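Side-chain contacts in malate dehydrogenase (Picrophilus torridus, PDB 4BGV), which probably catalyses the NAD-dependent, reversible oxidation of (S)-malate to oxaloacetate, a step of the tricarboxylic acid cycle: residues A174-I177 against D183-P186; P197-D200 against K206-E209. All blocks are in the same frame, centred on the assembly; numbering follows the deposited sequence. Where two conformers were deposited one is given.

Interaction 1 (A174-I177 against D183-P186); sequences AFVI and DMVP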
loop_
_atom_site.group_PDB
_atom_site.type_symbol
_atom_site.label_atom_id
_atom_site.label_comp_id
_atom_site.label_asym_id
_atom_site.label_seq_id
_atom_site.Cartn_x
_atom_site.Cartn_y
_atom_site.Cartn_z
ATOM N N ALA A 174 -15.255 11.101 -13.932
ATOM C CA ALA A 174 -16.103 12.287 -13.990
ATOM C C ALA A 174 -15.289 13.468 -14.508
ATOM O O ALA A 174 -14.286 13.844 -13.905
ATOM C CB ALA A 174 -16.665 12.592 -12.606
ATOM N N PHE A 175 -15.730 14.041 -15.622
ATOM C CA PHE A 175 -14.950 15.046 -16.334
ATOM C C PHE A 175 -15.421 16.452 -15.983
ATOM O O PHE A 175 -16.539 16.839 -16.323
ATOM C CB PHE A 175 -15.076 14.810 -17.847
ATOM C CG PHE A 175 -14.054 15.546 -18.658
ATOM C CD1 PHE A 175 -14.270 16.851 -19.039
ATOM C CD2 PHE A 175 -12.871 14.936 -19.013
ATOM C CE1 PHE A 175 -13.344 17.537 -19.780
ATOM C CE2 PHE A 175 -11.930 15.620 -19.758
ATOM C CZ PHE A 175 -12.168 16.922 -20.137
ATOM N N VAL A 176 -14.568 17.210 -15.300
ATOM C CA VAL A 176 -14.877 18.606 -15.004
ATOM C C VAL A 176 -13.694 19.524 -15.277
ATOM O O VAL A 176 -12.543 19.181 -14.999
ATOM C CB VAL A 176 -15.303 18.790 -13.540
ATOM C CG1 VAL A 176 -16.717 18.235 -13.327
ATOM C CG2 VAL A 176 -14.311 18.124 -12.609
ATOM N N ILE A 177 -13.979 20.697 -15.822
ATOM C CA ILE A 177 -12.951 21.719 -15.970
ATOM C C ILE A 177 -13.460 23.039 -15.378
ATOM O O ILE A 177 -14.575 23.110 -14.854
ATOM C CB ILE A 177 -12.518 21.907 -17.460
ATOM C CG1 ILE A 177 -13.695 22.353 -18.335
ATOM C CG2 ILE A 177 -11.904 20.616 -18.018
ATOM C CD1 ILE A 177 -13.281 22.642 -19.802
ATOM N N ASP A 183 -18.766 28.206 -11.549
ATOM C CA ASP A 183 -17.657 28.270 -12.505
ATOM C C ASP A 183 -17.195 26.894 -12.999
ATOM O O ASP A 183 -16.343 26.808 -13.893
ATOM C CB ASP A 183 -16.465 29.030 -11.924
ATOM C CG ASP A 183 -16.704 30.538 -11.859
ATOM O OD1 ASP A 183 -17.583 31.036 -12.588
ATOM O OD2 ASP A 183 -15.994 31.219 -11.083
ATOM N N MET A 184 -17.722 25.830 -12.390
ATOM C CA MET A 184 -17.361 24.468 -12.778
ATOM C C MET A 184 -18.053 24.136 -14.087
ATOM O O MET A 184 -19.194 24.540 -14.311
ATOM C CB MET A 184 -17.819 23.471 -11.712
ATOM C CG MET A 184 -17.283 22.050 -11.873
ATOM S SD MET A 184 -18.063 20.955 -10.639
ATOM C CE MET A 184 -19.584 20.507 -11.474
ATOM N N VAL A 185 -17.366 23.396 -14.954
ATOM C CA VAL A 185 -17.952 23.008 -16.233
ATOM C C VAL A 185 -17.780 21.503 -16.418
ATOM O O VAL A 185 -16.697 21.027 -16.765
ATOM C CB VAL A 185 -17.293 23.733 -17.425
ATOM C CG1 VAL A 185 -17.977 23.316 -18.741
ATOM C CG2 VAL A 185 -17.360 25.248 -17.241
ATOM N N PRO A 186 -18.851 20.744 -16.169
ATOM C CA PRO A 186 -18.757 19.299 -16.391
ATOM C C PRO A 186 -18.890 18.985 -17.877
ATOM O O PRO A 186 -19.583 19.721 -18.585
ATOM C CB PRO A 186 -19.988 18.764 -15.652
ATOM C CG PRO A 186 -21.001 19.880 -15.787
ATOM C CD PRO A 186 -20.210 21.172 -15.775
#
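Ile-177 and Val-185 form an antiparallel hydrogen-bonded pair. Ile-177 N reaches Val-185 O at 2.9 Å in a nearly straight bond (174° at the hydrogen). The return bond from Val-185 N to Ile-177 O, at 2.8 Å, is more bent. Val-176 and Pro-186 make the neighbouring non-hydrogen-bonded pair, so the missing N-H of proline costs no bond here. Two CA-H...O contacts support this pair: Pro-186 CA to Phe-175 O at 3.3 Å, and Val-176 CA to Val-185 O at 3.5 Å. Apolar packing occupies both faces of the hairpin. On one, Ile-177 CG1 meets Val-185 CB at 4.0 Å, beneath helix 295-321. On the other, Val-176 CG1 lies over Pro-186 CA and CB; with CG anti to the backbone N (chi1 -169°), Met-184 runs CG and SD alongside that same methyl, SD at 4.1 Å, and the bend at chi3 (85°) keeps CE beside it too. Cutting Met-184 back to an alanine is likely to leave Val-176 CG1 without this flank and to open a gap beside Thr-214. The pairing belongs to the beta hairpin of strands 172-178 and 184-193, whose connection carries His-180, by similarity the active-site proton acceptor of this LDH/MDH family.

Interaction 2 (P197-D200 against K206-E209); sequences PIED and KIDE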
loop_
_atom_site.group_PDB
_atom_site.type_symbol
_atom_site.label_atom_id
_atom_site.label_comp_id
_atom_site.label_asym_id
_atom_site.label_seq_id
_atom_site.Cartn_x
_atom_site.Cartn_y
_atom_site.Cartn_z
ATOM N N PRO A 197 -20.844 5.505 -21.113
ATOM C CA PRO A 197 -21.235 6.872 -20.740
ATOM C C PRO A 197 -22.308 6.881 -19.670
ATOM O O PRO A 197 -23.213 6.034 -19.659
ATOM C CB PRO A 197 -21.768 7.461 -22.058
ATOM C CG PRO A 197 -21.053 6.677 -23.108
ATOM C CD PRO A 197 -20.998 5.277 -22.564
ATOM N N ILE A 198 -22.194 7.823 -18.740
ATOM C CA ILE A 198 -23.142 7.929 -17.650
ATOM C C ILE A 198 -24.559 8.238 -18.162
ATOM O O ILE A 198 -25.558 7.887 -17.529
ATOM C CB ILE A 198 -22.655 8.991 -16.639
ATOM C CG1 ILE A 198 -22.791 8.482 -15.210
ATOM C CG2 ILE A 198 -23.300 10.342 -16.875
ATOM C CD1 ILE A 198 -21.633 7.600 -14.813
ATOM N N GLU A 199 -24.642 8.898 -19.317
ATOM C CA GLU A 199 -25.950 9.197 -19.902
ATOM C C GLU A 199 -26.713 7.952 -20.323
ATOM O O GLU A 199 -27.930 8.010 -20.492
ATOM C CB GLU A 199 -25.829 10.143 -21.100
ATOM C CG GLU A 199 -25.642 11.587 -20.704
ATOM C CD GLU A 199 -25.100 12.441 -21.836
ATOM O OE1 GLU A 199 -24.029 12.101 -22.397
ATOM O OE2 GLU A 199 -25.743 13.460 -22.162
ATOM N N ASP A 200 -25.995 6.847 -20.531
ATOM C CA ASP A 200 -26.616 5.561 -20.823
ATOM C C ASP A 200 -27.036 4.827 -19.557
ATOM O O ASP A 200 -27.714 3.814 -19.639
ATOM C CB ASP A 200 -25.656 4.647 -21.593
ATOM C CG ASP A 200 -25.303 5.190 -22.959
ATOM O OD1 ASP A 200 -25.966 6.146 -23.407
ATOM O OD2 ASP A 200 -24.358 4.666 -23.580
ATOM N N LYS A 206 -31.293 12.795 -12.707
ATOM C CA LYS A 206 -30.384 12.349 -11.655
ATOM C C LYS A 206 -28.974 12.885 -11.879
ATOM O O LYS A 206 -28.278 13.255 -10.920
ATOM C CB LYS A 206 -30.367 10.821 -11.555
ATOM C CG LYS A 206 -29.483 10.300 -10.438
ATOM C CD LYS A 206 -29.883 10.890 -9.077
ATOM C CE LYS A 206 -31.288 10.468 -8.660
ATOM N NZ LYS A 206 -31.612 10.960 -7.275
ATOM N N ILE A 207 -28.542 12.922 -13.138
ATOM C CA ILE A 207 -27.217 13.448 -13.464
ATOM C C ILE A 207 -27.159 14.935 -13.112
ATOM O O ILE A 207 -26.176 15.406 -12.544
ATOM C CB ILE A 207 -26.855 13.217 -14.947
ATOM C CG1 ILE A 207 -26.688 11.709 -15.219
ATOM C CG2 ILE A 207 -25.567 13.963 -15.333
ATOM C CD1 ILE A 207 -26.617 11.350 -16.716
ATOM N N ASP A 208 -28.223 15.673 -13.433
ATOM C CA ASP A 208 -28.254 17.087 -13.078
ATOM C C ASP A 208 -28.170 17.284 -11.562
ATOM O O ASP A 208 -27.521 18.218 -11.089
ATOM C CB ASP A 208 -29.498 17.775 -13.651
ATOM C CG ASP A 208 -29.441 17.897 -15.162
ATOM O OD1 ASP A 208 -28.348 17.690 -15.732
ATOM O OD2 ASP A 208 -30.477 18.211 -15.778
ATOM N N GLU A 209 -28.830 16.413 -10.803
ATOM C CA GLU A 209 -28.785 16.476 -9.342
ATOM C C GLU A 209 -27.364 16.292 -8.831
ATOM O O GLU A 209 -26.913 16.988 -7.918
ATOM C CB GLU A 209 -29.680 15.394 -8.729
ATOM C CG GLU A 209 -31.165 15.587 -8.969
ATOM C CD GLU A 209 -32.001 14.456 -8.381
ATOM O OE1 GLU A 209 -31.416 13.504 -7.827
ATOM O OE2 GLU A 209 -33.245 14.516 -8.467
#
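Ile-207 sends CG1 out beside its backbone N (chi1 -67°), and the nearly extended chi2 of 168° carries CD1 away from the helix to the chain at Ile-198 and Glu-199. Glu-199 turns CG to the side of its own N (chi1 -79°), which lays this methylene across the Ile-207 side chain at about a right angle. CD1 thus meets Glu-199 CA at 3.9 Å and Glu-199 CG at 4.1 Å, and Ile-198 O at 3.7 Å. Ile-198 CG2 also abuts Ile-207 CD1, but Ile-198 was deposited in two conformers, so the tightness of that pair is doubtful. The receiving surface is a type I beta turn, closed by Asp-200 N to Pro-197 O at 3.0 Å; it follows strand 196-197 and leads into helix 204-215 of the LDH/MDH C-terminal domain. Ile-188 of strand 184-193 packs against Ile-198, Glu-199 and Ile-207, while Leu-161 and Leu-165 of helix 150-165 touch Ile-198. The carboxylates of Glu-199 and Asp-208 turn to Arg-204: the Glu-199 OE2 bridge to NH2 ties the turn to the start of the helix, while that of Asp-208 OD1 to NH1 lies within the helix. Across the contact itself no hydrogen bond forms.

Interactions 1 and 2 follow each other along the chain, the hairpin pairing of 174-177 with 183-186 closing before 197-200 meets 206-209. Their centres lie about 14 Å apart, and their nearest atoms about 7 Å, without touching. Both belong to the alpha/beta C-terminal domain and share the antiparallel sheet 172-178, 184-193, 196-197: interaction 1 joins its first two strands, and interaction 2 follows its last. Helix 150-165 packs on residues of both; helix 204-215 supplies the 206-209 side of interaction 2 and touches Met-184 and Pro-186 of interaction 1. Interaction 1 is the more central, next to the presumed catalytic region, whereas interaction 2 sits farther out, where Pro-197 and Asp-200 pack on Tyr-190 of the second subunit.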